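Local coordinates for amino acid amide racemase (Ochrobactrum anthropi, PDB 6GIO), which is a pyridoxal-5'-phosphate-binding racemase with the fold of the class-III aminotransferase family, present as a two-chain assembly, at residues Glu205-Pro217 with Thr387-Met399. Sequence-based numbering, arbitrary orientation.
Sequences EPILSDGGLVVPP and TYVGLNANVLEFM. With PLP (pyridoxal-5'-phosphate), chain G.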
# COMPACT_ATOMS: atom_id res chain seq x y z
N GLU C 205 18.24 -4.20 9.04
CA GLU C 205 17.35 -4.44 10.16
C GLU C 205 18.18 -4.45 11.47
O GLU C 205 19.11 -5.25 11.60
CB GLU C 205 16.66 -5.82 10.03
CG GLU C 205 15.74 -6.03 8.84
CD GLU C 205 14.91 -7.30 8.99
OE1 GLU C 205 15.00 -8.22 8.19
OE2 GLU C 205 14.13 -7.39 9.93
N PRO C 206 17.81 -3.61 12.45
CA PRO C 206 18.55 -3.57 13.73
C PRO C 206 18.29 -4.77 14.64
O PRO C 206 19.07 -5.02 15.54
CB PRO C 206 18.10 -2.27 14.37
CG PRO C 206 16.75 -1.99 13.79
CD PRO C 206 16.71 -2.64 12.42
N ILE C 207 17.22 -5.49 14.39
CA ILE C 207 17.03 -6.86 14.88
C ILE C 207 16.48 -7.57 13.67
O ILE C 207 15.58 -7.06 13.02
CB ILE C 207 15.98 -6.95 16.02
CG1 ILE C 207 16.48 -6.13 17.20
CG2 ILE C 207 15.74 -8.41 16.40
CD1 ILE C 207 15.48 -5.92 18.31
N LEU C 208 17.04 -8.71 13.34
CA LEU C 208 16.61 -9.41 12.15
C LEU C 208 15.31 -10.09 12.52
O LEU C 208 15.33 -10.98 13.35
CB LEU C 208 17.66 -10.43 11.75
CG LEU C 208 17.45 -11.19 10.44
CD1 LEU C 208 17.91 -10.31 9.29
CD2 LEU C 208 18.18 -12.50 10.45
N SER C 209 14.23 -9.70 11.87
CA SER C 209 12.85 -9.98 12.29
C SER C 209 12.39 -11.37 11.86
O SER C 209 12.53 -12.32 12.62
CB SER C 209 11.90 -8.92 11.71
OG SER C 209 12.02 -8.82 10.28
N ASP C 210 11.89 -11.49 10.63
CA ASP C 210 11.46 -12.79 10.13
C ASP C 210 12.61 -13.78 10.01
O ASP C 210 12.39 -14.98 9.95
CB ASP C 210 10.73 -12.67 8.81
CG ASP C 210 9.25 -12.53 9.00
OD1 ASP C 210 8.56 -13.58 9.22
OD2 ASP C 210 8.79 -11.38 8.98
N GLY C 211 13.84 -13.28 10.02
CA GLY C 211 15.00 -14.16 10.07
C GLY C 211 15.18 -14.95 11.35
O GLY C 211 15.89 -15.96 11.35
N GLY C 212 14.53 -14.51 12.43
CA GLY C 212 14.56 -15.21 13.72
C GLY C 212 14.71 -14.35 14.96
O GLY C 212 15.16 -14.85 15.99
N LEU C 213 14.31 -13.09 14.89
CA LEU C 213 14.49 -12.13 15.99
C LEU C 213 15.91 -12.18 16.56
O LEU C 213 16.15 -12.34 17.78
CB LEU C 213 13.39 -12.36 17.03
CG LEU C 213 12.03 -11.85 16.56
CD1 LEU C 213 10.87 -12.61 17.21
CD2 LEU C 213 11.91 -10.35 16.80
N VAL C 214 16.86 -12.04 15.64
CA VAL C 214 18.25 -12.08 15.96
C VAL C 214 18.81 -10.71 16.31
O VAL C 214 18.81 -9.82 15.47
CB VAL C 214 19.05 -12.67 14.77
CG1 VAL C 214 20.55 -12.70 15.07
CG2 VAL C 214 18.57 -14.07 14.46
N VAL C 215 19.29 -10.54 17.53
CA VAL C 215 19.98 -9.32 17.90
C VAL C 215 21.44 -9.50 17.53
O VAL C 215 22.11 -10.45 17.98
CB VAL C 215 19.92 -9.02 19.40
CG1 VAL C 215 20.64 -7.69 19.74
CG2 VAL C 215 18.48 -8.96 19.88
N PRO C 216 21.98 -8.57 16.72
CA PRO C 216 23.36 -8.75 16.35
C PRO C 216 24.31 -8.66 17.55
O PRO C 216 23.92 -8.11 18.59
CB PRO C 216 23.62 -7.58 15.39
CG PRO C 216 22.70 -6.51 15.88
CD PRO C 216 21.46 -7.27 16.31
N PRO C 217 25.55 -9.18 17.39
CA PRO C 217 26.62 -8.97 18.35
C PRO C 217 26.92 -7.49 18.48
O PRO C 217 26.87 -6.79 17.50
CB PRO C 217 27.85 -9.66 17.71
CG PRO C 217 27.35 -10.38 16.51
CD PRO C 217 26.06 -9.73 16.13
N THR C 387 2.67 -16.23 17.05
CA THR C 387 3.12 -16.74 15.74
C THR C 387 4.51 -17.32 15.87
O THR C 387 5.07 -17.31 16.94
CB THR C 387 3.15 -15.62 14.69
OG1 THR C 387 4.10 -14.62 15.09
CG2 THR C 387 1.79 -14.98 14.57
N TYR C 388 5.05 -17.83 14.77
CA TYR C 388 6.49 -18.09 14.72
C TYR C 388 7.18 -17.49 13.50
O TYR C 388 6.58 -17.24 12.46
CB TYR C 388 6.79 -19.58 14.78
CG TYR C 388 6.14 -20.39 13.70
CD1 TYR C 388 6.70 -20.53 12.44
CD2 TYR C 388 4.95 -21.05 13.97
CE1 TYR C 388 6.09 -21.32 11.47
CE2 TYR C 388 4.35 -21.83 13.02
CZ TYR C 388 4.91 -21.97 11.78
OH TYR C 388 4.24 -22.76 10.89
N VAL C 389 8.48 -17.29 13.66
CA VAL C 389 9.31 -16.75 12.61
C VAL C 389 10.56 -17.58 12.52
O VAL C 389 10.67 -18.65 13.14
CB VAL C 389 9.63 -15.27 12.89
CG1 VAL C 389 8.33 -14.47 12.86
CG2 VAL C 389 10.40 -15.07 14.19
N GLY C 390 11.48 -17.15 11.66
CA GLY C 390 12.85 -17.69 11.64
C GLY C 390 13.16 -18.43 10.36
O GLY C 390 12.29 -18.99 9.73
N LEU C 391 14.42 -18.44 9.98
CA LEU C 391 14.82 -19.18 8.78
C LEU C 391 14.55 -20.69 8.92
O LEU C 391 14.48 -21.37 7.92
CB LEU C 391 16.30 -18.92 8.47
CG LEU C 391 16.66 -17.44 8.24
CD1 LEU C 391 18.16 -17.23 8.04
CD2 LEU C 391 15.90 -16.83 7.08
N ASN C 392 14.39 -21.20 10.16
CA ASN C 392 14.05 -22.60 10.39
C ASN C 392 12.63 -22.82 10.94
O ASN C 392 12.31 -23.91 11.37
CB ASN C 392 15.11 -23.22 11.29
CG ASN C 392 16.51 -23.15 10.67
OD1 ASN C 392 16.77 -23.86 9.72
ND2 ASN C 392 17.38 -22.30 11.19
N ALA C 393 11.76 -21.80 10.89
CA ALA C 393 10.37 -21.98 11.29
C ALA C 393 10.18 -22.48 12.75
O ALA C 393 9.28 -23.30 13.03
CB ALA C 393 9.67 -22.92 10.34
N ASN C 394 11.04 -22.01 13.65
CA ASN C 394 11.14 -22.54 15.00
C ASN C 394 11.25 -21.47 16.11
O ASN C 394 11.54 -21.81 17.25
CB ASN C 394 12.36 -23.43 15.05
CG ASN C 394 13.63 -22.62 15.00
OD1 ASN C 394 13.83 -21.83 14.06
ND2 ASN C 394 14.49 -22.80 16.01
N VAL C 395 11.09 -20.18 15.78
CA VAL C 395 11.19 -19.11 16.77
C VAL C 395 9.77 -18.57 17.02
O VAL C 395 9.17 -17.95 16.13
CB VAL C 395 12.08 -17.92 16.29
CG1 VAL C 395 12.29 -16.94 17.42
CG2 VAL C 395 13.44 -18.36 15.81
N LEU C 396 9.24 -18.80 18.23
CA LEU C 396 8.00 -18.20 18.66
C LEU C 396 8.24 -16.71 18.71
O LEU C 396 9.24 -16.26 19.26
CB LEU C 396 7.57 -18.71 20.03
CG LEU C 396 7.39 -20.21 20.21
CD1 LEU C 396 6.90 -20.49 21.60
CD2 LEU C 396 6.49 -20.80 19.16
N GLU C 397 7.31 -15.96 18.12
CA GLU C 397 7.35 -14.49 18.10
C GLU C 397 6.30 -13.88 19.05
O GLU C 397 5.11 -14.26 19.02
CB GLU C 397 7.08 -13.97 16.67
CG GLU C 397 6.89 -12.46 16.64
CD GLU C 397 6.90 -11.89 15.24
OE1 GLU C 397 5.84 -11.59 14.68
OE2 GLU C 397 7.98 -11.70 14.70
N PHE C 398 6.76 -12.95 19.89
CA PHE C 398 5.89 -12.19 20.80
C PHE C 398 6.11 -10.71 20.54
O PHE C 398 7.19 -10.14 20.83
CB PHE C 398 6.16 -12.55 22.26
CG PHE C 398 5.93 -14.01 22.57
CD1 PHE C 398 4.66 -14.53 22.63
CD2 PHE C 398 6.98 -14.87 22.73
CE1 PHE C 398 4.43 -15.89 22.86
CE2 PHE C 398 6.77 -16.22 22.97
CZ PHE C 398 5.49 -16.74 23.04
N MET C 399 5.09 -10.10 19.95
CA MET C 399 5.09 -8.68 19.58
C MET C 399 3.82 -8.06 20.14
O MET C 399 3.02 -7.55 19.40
CB MET C 399 5.09 -8.56 18.05
CG MET C 399 6.40 -9.03 17.43
SD MET C 399 7.70 -7.79 17.62
CE MET C 399 7.13 -6.51 16.52
N1 PLP G . 10.42 -4.42 6.74
C2 PLP G . 10.41 -5.11 7.91
C2A PLP G . 11.60 -5.18 8.81
C3 PLP G . 9.20 -5.85 8.34
O3 PLP G . 9.20 -6.53 9.49
C4 PLP G . 7.97 -5.80 7.51
C4A PLP G . 6.74 -6.53 7.94
C5 PLP G . 8.10 -5.00 6.24
C6 PLP G . 9.32 -4.37 5.94
C5A PLP G . 6.92 -4.93 5.28
O4P PLP G . 5.69 -4.48 5.85
P PLP G . 4.29 -4.81 5.17
O1P PLP G . 3.41 -3.75 5.76
O2P PLP G . 3.91 -6.21 5.60
O3P PLP G . 4.50 -4.62 3.68
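V389, the last residue of strand 384-389, meets the loop 205-217 with both methyl groups. Its CG1, anti to the carbonyl carbon (chi1 -63°), lies 3.8 Å from OD1 of D210, which puts CG2 between the backbone N and the carbonyl carbon, facing the carbonyl O of S209 and reaching CD1 of L213 at 3.9 Å; the L213 and V389 side chains cross at about a right angle. Next, G390 N donates to D210 O over 2.9 Å, bent to 133° at the hydrogen and arriving above the carbonyl plane; H152 NE2 shares this oxygen. The backbones run close here, with CA of G390 3.7 Å from CA of G212. L391 N follows with a 3.2 Å bond to G211 O, again from above the carbonyl plane, and L391 CG rests against the same oxygen. G390 and L391 begin the type I turn G390-A393 of the hairpin, so its bend is tied to the loop through main-chain groups. On the returning strand 395-398, V395 turns CG1 to G212 O at 3.8 Å, an oxygen hydrogen-bonded by R347. E397, extended with CG anti to its backbone N (chi1 171°), lays its chain across L213 CD1, and its OE1 forms a salt bridge with K241 of the cofactor pocket. Within the loop, S209 OG (2.6 Å) and S209 N both bond OE2 of E205, while OE1 accepts from Y139 N; E205 OE2 and PLP C2A are 3.5 Å apart. Two backbone bonds and the L213 methyl, set between V389 CG2 and the E397 chain, therefore join the hairpin to a G1-bulged loop whose E205 and S209 line the PLP pocket; the E397-K241 salt bridge adds a charged tie and probably offsets the negative charge of E397 near the D210 carboxylate.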